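Local coordinates for protein putative tetR family transcriptional regulator (Streptomyces coelicolor A3, PDB 2Q24) that probably binds DNA at cis-regulatory sites as a TetR-family transcription factor through a helix-turn-helix motif, at residues A89-T94 with L178-L183; A132-M137 with I150-M155. One frame throughout, in Å; residues are numbered along the deposited sequence. Where two conformers were deposited one is given.

Contact 1: A89-T94 with L178-L183; sequences ALRAWT and LLDLVL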
loop_
_atom_site.group_PDB
_atom_site.type_symbol
_atom_site.label_atom_id
_atom_site.label_comp_id
_atom_site.label_asym_id
_atom_site.label_seq_id
_atom_site.Cartn_x
_atom_site.Cartn_y
_atom_site.Cartn_z
ATOM N N ALA B 89 -9.812 -7.253 16.500
ATOM C CA ALA B 89 -9.423 -6.624 15.198
ATOM C C ALA B 89 -8.412 -7.484 14.407
ATOM O O ALA B 89 -8.602 -7.770 13.201
ATOM C CB ALA B 89 -8.914 -5.142 15.368
ATOM N N LEU B 90 -7.297 -7.860 15.057
ATOM C CA LEU B 90 -6.326 -8.775 14.459
ATOM C C LEU B 90 -6.993 -10.048 13.891
ATOM O O LEU B 90 -6.817 -10.354 12.715
ATOM C CB LEU B 90 -5.215 -9.088 15.506
ATOM C CG LEU B 90 -4.199 -10.141 15.075
ATOM C CD1 LEU B 90 -3.393 -9.606 13.808
ATOM C CD2 LEU B 90 -3.307 -10.327 16.340
ATOM N N ARG B 91 -7.835 -10.718 14.680
ATOM C CA ARG B 91 -8.526 -11.925 14.230
ATOM C C ARG B 91 -9.363 -11.680 12.964
ATOM O O ARG B 91 -9.283 -12.435 12.012
ATOM C CB ARG B 91 -9.410 -12.480 15.378
ATOM C CG ARG B 91 -10.390 -13.612 14.991
ATOM C CD ARG B 91 -11.070 -14.250 16.215
ATOM N NE ARG B 91 -10.141 -14.492 17.343
ATOM C CZ ARG B 91 -9.496 -15.640 17.621
ATOM N NH1 ARG B 91 -9.651 -16.734 16.891
ATOM N NH2 ARG B 91 -8.692 -15.683 18.655
ATOM N N ALA B 92 -10.195 -10.619 12.978
ATOM C CA ALA B 92 -11.036 -10.321 11.790
ATOM C C ALA B 92 -10.164 -10.061 10.589
ATOM O O ALA B 92 -10.419 -10.555 9.473
ATOM C CB ALA B 92 -11.980 -9.151 12.053
ATOM N N TRP B 93 -9.092 -9.307 10.794
ATOM C CA TRP B 93 -8.204 -8.998 9.672
ATOM C C TRP B 93 -7.474 -10.222 9.116
ATOM O O TRP B 93 -7.266 -10.342 7.920
ATOM C CB TRP B 93 -7.190 -7.928 10.118
ATOM C CG TRP B 93 -6.311 -7.409 8.974
ATOM C CD1 TRP B 93 -6.556 -6.322 8.154
ATOM C CD2 TRP B 93 -5.074 -7.965 8.562
ATOM N NE1 TRP B 93 -5.511 -6.176 7.246
ATOM C CE2 TRP B 93 -4.592 -7.180 7.468
ATOM C CE3 TRP B 93 -4.318 -9.076 8.999
ATOM C CZ2 TRP B 93 -3.365 -7.440 6.850
ATOM C CZ3 TRP B 93 -3.069 -9.347 8.362
ATOM C CH2 TRP B 93 -2.631 -8.545 7.282
ATOM N N THR B 94 -7.056 -11.137 9.961
ATOM C CA THR B 94 -6.412 -12.332 9.478
ATOM C C THR B 94 -7.311 -13.159 8.540
ATOM O O THR B 94 -6.843 -13.763 7.646
ATOM C CB THR B 94 -5.847 -13.217 10.612
ATOM O OG1 THR B 94 -6.888 -13.767 11.382
ATOM C CG2 THR B 94 -4.865 -12.482 11.444
ATOM N N LEU B 178 -6.963 -23.390 11.860
ATOM C CA LEU B 178 -5.534 -22.978 11.841
ATOM C C LEU B 178 -5.354 -21.535 12.272
ATOM O O LEU B 178 -4.443 -21.217 13.032
ATOM C CB LEU B 178 -4.965 -23.178 10.435
ATOM C CG LEU B 178 -4.750 -24.648 10.042
ATOM C CD1 LEU B 178 -4.385 -24.688 8.567
ATOM C CD2 LEU B 178 -3.576 -25.254 10.865
ATOM N N LEU B 179 -6.235 -20.642 11.808
ATOM C CA LEU B 179 -6.206 -19.270 12.300
ATOM C C LEU B 179 -6.359 -19.240 13.821
ATOM O O LEU B 179 -5.616 -18.523 14.493
ATOM C CB LEU B 179 -7.276 -18.360 11.640
ATOM C CG LEU B 179 -6.961 -17.929 10.182
ATOM C CD1 LEU B 179 -8.138 -17.122 9.605
ATOM C CD2 LEU B 179 -5.659 -17.101 10.089
ATOM N N ASP B 180 -7.274 -20.043 14.352
ATOM C CA ASP B 180 -7.513 -20.069 15.803
ATOM C C ASP B 180 -6.234 -20.523 16.533
ATOM O O ASP B 180 -5.868 -19.960 17.571
ATOM C CB ASP B 180 -8.670 -21.006 16.122
ATOM C CG ASP B 180 -10.039 -20.382 15.771
ATOM O OD1 ASP B 180 -10.098 -19.164 15.473
ATOM O OD2 ASP B 180 -11.050 -21.110 15.738
ATOM N N LEU B 181 -5.568 -21.520 15.973
ATOM C CA LEU B 181 -4.375 -22.103 16.584
ATOM C C LEU B 181 -3.276 -21.061 16.614
ATOM O O LEU B 181 -2.604 -20.879 17.641
ATOM C CB LEU B 181 -3.899 -23.335 15.814
ATOM C CG LEU B 181 -2.616 -23.998 16.269
ATOM C CD1 LEU B 181 -2.694 -24.510 17.724
ATOM C CD2 LEU B 181 -2.345 -25.152 15.328
ATOM N N VAL B 182 -3.105 -20.363 15.496
ATOM C CA VAL B 182 -2.035 -19.307 15.403
ATOM C C VAL B 182 -2.326 -18.157 16.366
ATOM O O VAL B 182 -1.436 -17.721 17.095
ATOM C CB VAL B 182 -1.904 -18.784 13.950
ATOM C CG1 VAL B 182 -1.097 -17.498 13.913
ATOM C CG2 VAL B 182 -1.227 -19.869 13.100
ATOM N N LEU B 183 -3.583 -17.702 16.409
ATOM C CA LEU B 183 -3.957 -16.637 17.350
ATOM C C LEU B 183 -3.808 -17.084 18.793
ATOM O O LEU B 183 -3.379 -16.286 19.640
ATOM C CB LEU B 183 -5.362 -16.067 17.072
ATOM C CG LEU B 183 -5.388 -15.409 15.660
ATOM C CD1 LEU B 183 -6.818 -15.221 15.248
ATOM C CD2 LEU B 183 -4.638 -14.109 15.624
HETATM O O HOH W 1 -8.284 -18.542 18.863
#

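Contact 2: A132-M137 with I150-M155; sequences ALTALM and IRSTDM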
loop_
_atom_site.group_PDB
_atom_site.type_symbol
_atom_site.label_atom_id
_atom_site.label_comp_id
_atom_site.label_asym_id
_atom_site.label_seq_id
_atom_site.Cartn_x
_atom_site.Cartn_y
_atom_site.Cartn_z
ATOM N N ALA B 132 0.584 -3.410 8.049
ATOM C CA ALA B 132 -0.812 -3.468 8.550
ATOM C C ALA B 132 -0.856 -4.457 9.711
ATOM O O ALA B 132 -1.479 -4.227 10.746
ATOM C CB ALA B 132 -1.736 -3.938 7.419
ATOM N N LEU B 133 -0.196 -5.589 9.509
ATOM C CA LEU B 133 -0.052 -6.567 10.562
ATOM C C LEU B 133 0.660 -5.991 11.794
ATOM O O LEU B 133 0.222 -6.195 12.912
ATOM C CB LEU B 133 0.718 -7.733 10.009
ATOM C CG LEU B 133 0.661 -9.090 10.658
ATOM C CD1 LEU B 133 -0.747 -9.500 11.181
ATOM C CD2 LEU B 133 1.232 -10.140 9.631
ATOM N N THR B 134 1.765 -5.301 11.573
ATOM C CA THR B 134 2.460 -4.623 12.684
ATOM C C THR B 134 1.542 -3.661 13.470
ATOM O O THR B 134 1.571 -3.636 14.719
ATOM C CB THR B 134 3.712 -3.869 12.132
ATOM O OG1 THR B 134 4.608 -4.838 11.572
ATOM C CG2 THR B 134 4.435 -3.092 13.232
ATOM N N ALA B 135 0.736 -2.868 12.754
ATOM C CA ALA B 135 -0.192 -1.950 13.408
ATOM C C ALA B 135 -1.183 -2.692 14.348
ATOM O O ALA B 135 -1.346 -2.310 15.536
ATOM C CB ALA B 135 -0.918 -1.044 12.386
ATOM N N LEU B 136 -1.718 -3.794 13.839
ATOM C CA LEU B 136 -2.654 -4.657 14.607
ATOM C C LEU B 136 -1.943 -5.270 15.804
ATOM O O LEU B 136 -2.459 -5.223 16.943
ATOM C CB LEU B 136 -3.226 -5.713 13.685
ATOM C CG LEU B 136 -4.290 -5.210 12.650
ATOM C CD1 LEU B 136 -4.325 -6.345 11.566
ATOM C CD2 LEU B 136 -5.647 -4.896 13.272
HETATM N N MSE B 137 -0.767 -5.853 15.569
HETATM C CA MSE B 137 -0.044 -6.530 16.661
HETATM C C MSE B 137 0.495 -5.543 17.704
HETATM O O MSE B 137 0.416 -5.829 18.886
HETATM C CB MSE B 137 1.046 -7.434 16.092
HETATM C CG MSE B 137 0.422 -8.431 15.113
HETATM SE SE MSE B 137 1.829 -9.644 14.502
HETATM C CE MSE B 137 2.358 -10.468 16.163
ATOM N N ILE B 150 6.374 -11.557 19.287
ATOM C CA ILE B 150 6.294 -12.143 17.943
ATOM C C ILE B 150 6.533 -11.102 16.854
ATOM O O ILE B 150 6.049 -9.992 16.955
ATOM C CB ILE B 150 4.947 -12.876 17.718
ATOM C CG1 ILE B 150 4.752 -13.954 18.776
ATOM C CG2 ILE B 150 4.867 -13.434 16.279
ATOM C CD1 ILE B 150 5.860 -15.118 18.804
ATOM N N ARG B 151 7.265 -11.499 15.818
ATOM C CA ARG B 151 7.632 -10.650 14.704
ATOM C C ARG B 151 6.509 -10.661 13.658
ATOM O O ARG B 151 5.962 -11.709 13.371
ATOM C CB ARG B 151 8.947 -11.175 14.076
ATOM C CG ARG B 151 10.037 -11.753 15.084
ATOM C CD ARG B 151 11.466 -11.555 14.559
ATOM N NE ARG B 151 12.561 -12.414 15.074
ATOM C CZ ARG B 151 12.766 -12.840 16.327
ATOM N NH1 ARG B 151 11.976 -12.526 17.333
ATOM N NH2 ARG B 151 13.822 -13.617 16.578
ATOM N N SER B 152 6.188 -9.496 13.086
ATOM C CA SER B 152 5.157 -9.447 12.075
ATOM C C SER B 152 5.562 -10.215 10.795
ATOM O O SER B 152 4.705 -10.739 10.110
ATOM C CB SER B 152 4.719 -7.994 11.788
ATOM O OG SER B 152 5.842 -7.168 11.601
ATOM N N THR B 153 6.852 -10.310 10.500
ATOM C CA THR B 153 7.239 -11.088 9.311
ATOM C C THR B 153 6.947 -12.601 9.522
ATOM O O THR B 153 6.668 -13.361 8.572
ATOM C CB THR B 153 8.687 -10.842 8.905
ATOM O OG1 THR B 153 8.970 -11.637 7.752
ATOM C CG2 THR B 153 9.601 -11.217 9.986
ATOM N N ASP B 154 7.047 -13.021 10.777
ATOM C CA ASP B 154 6.751 -14.416 11.103
ATOM C C ASP B 154 5.253 -14.650 11.054
ATOM O O ASP B 154 4.784 -15.656 10.545
ATOM C CB ASP B 154 7.293 -14.794 12.495
ATOM C CG ASP B 154 8.787 -14.936 12.530
ATOM O OD1 ASP B 154 9.447 -15.056 11.466
ATOM O OD2 ASP B 154 9.306 -14.970 13.655
HETATM N N MSE B 155 4.474 -13.706 11.573
HETATM C CA MSE B 155 3.039 -13.847 11.503
HETATM C C MSE B 155 2.601 -13.856 10.030
HETATM O O MSE B 155 1.681 -14.574 9.621
HETATM C CB MSE B 155 2.378 -12.704 12.293
HETATM C CG MSE B 155 0.923 -12.841 12.410
HETATM SE SE MSE B 155 0.469 -14.443 13.604
HETATM C CE MSE B 155 -1.441 -14.060 13.497
#

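Contact 1: A89-T94 with L178-L183
Arg91 NH1 meets Asp180 OD1 at 2.8 Å in a salt bridge at the edge of a helix pair. Helices 86-106 and 172-185 belong to the all-helical C-terminal domain of this TetR-family protein, and the two short segments run roughly antiparallel at 145°. The carboxylate sits at the guanidinium edge, its plane turned 51° from that of the arginine. Water 1 takes a bond from Arg91 NH2 and gives one to Asp180 O, so the carboxylate holds the guanidinium directly and the Asp180 carbonyl holds it through a water. Leu183 CD1 lies over the centre of one guanidinium face, 3.6 Å from Arg91 CZ. The bend at chi3 (-43°) folds the arginine chain over this methyl. Deeper in, Leu183 CD2 packs on Leu90 CG at 4.0 Å. Met155 of helix 152-165 also touches Leu183. Thr94 places OG1 between its backbone N and carbonyl carbon (chi1 67°), where it donates to Arg91 O. A valine here would probably leave Arg91 O without the bond from the hydroxyl. Thr94 OG1 stands 3.8 Å from Leu179 CD2.

Contact 2: A132-M137 with I150-M155
Met137, a selenomethionine, lays its SE atom 3.8 Å from Met155 CB at the apolar centre of this contact. Helix 125-142 here meets the start of helix 152-165, its successor in the C-terminal domain, so two successive helices joined by a short connection pack against each other. Met155 is also a selenomethionine. Its CB and CG fill the space beside Leu133 and Met137, while the end of its chain leads away to Val182 and Leu183 of helix 172-185. Leu133 crosses Met155 at about a right angle. Its CD2 methyl is 3.9 Å from Met155 CB and also rests near the carbonyl oxygen of Ser152. The far end of Met137 turns at chi3 (62°), which carries CE toward the loop before the second helix. There CE lies 3.9 Å from Ile150 CB and close to Ile150 O. Ile150 lies just before the N-cap residue of that helix.

The polar edge is a pair of hydroxyls. Ser152 OG and Thr134 OG1 are 2.6 Å apart, within hydrogen-bonding distance. Thr134 OG1 stands beside its own backbone N (chi1 -62°) and also hydrogen-bonds Gln130 O one turn earlier. Pro78 of the second subunit packs on Thr134, so this edge borders the dimer partner. The chemistry is mainly apolar: shape and dispersion probably supply most of the adhesion, and the hydroxyl pair, in the serine conformer given, probably adds a polar link where the backbones come nearest.

From the N terminus, the chain first reaches 89-94 on helix 86-106. It then passes through 132-137 on helix 125-142 and 150-155 at the start of helix 152-165, and reaches 178-183 on helix 172-185. Contact 2 closes a short loop of 12 residues. Contact 1 closes a long one of 83, and contact 2 is nested inside it. Their centres lie 12 Å apart, and they touch directly. Trp93 packs on Leu133 and Leu136, Leu90 on Leu133, and Val182 on the selenium of Met155. Together they tie four helices of the C-terminal domain to one another.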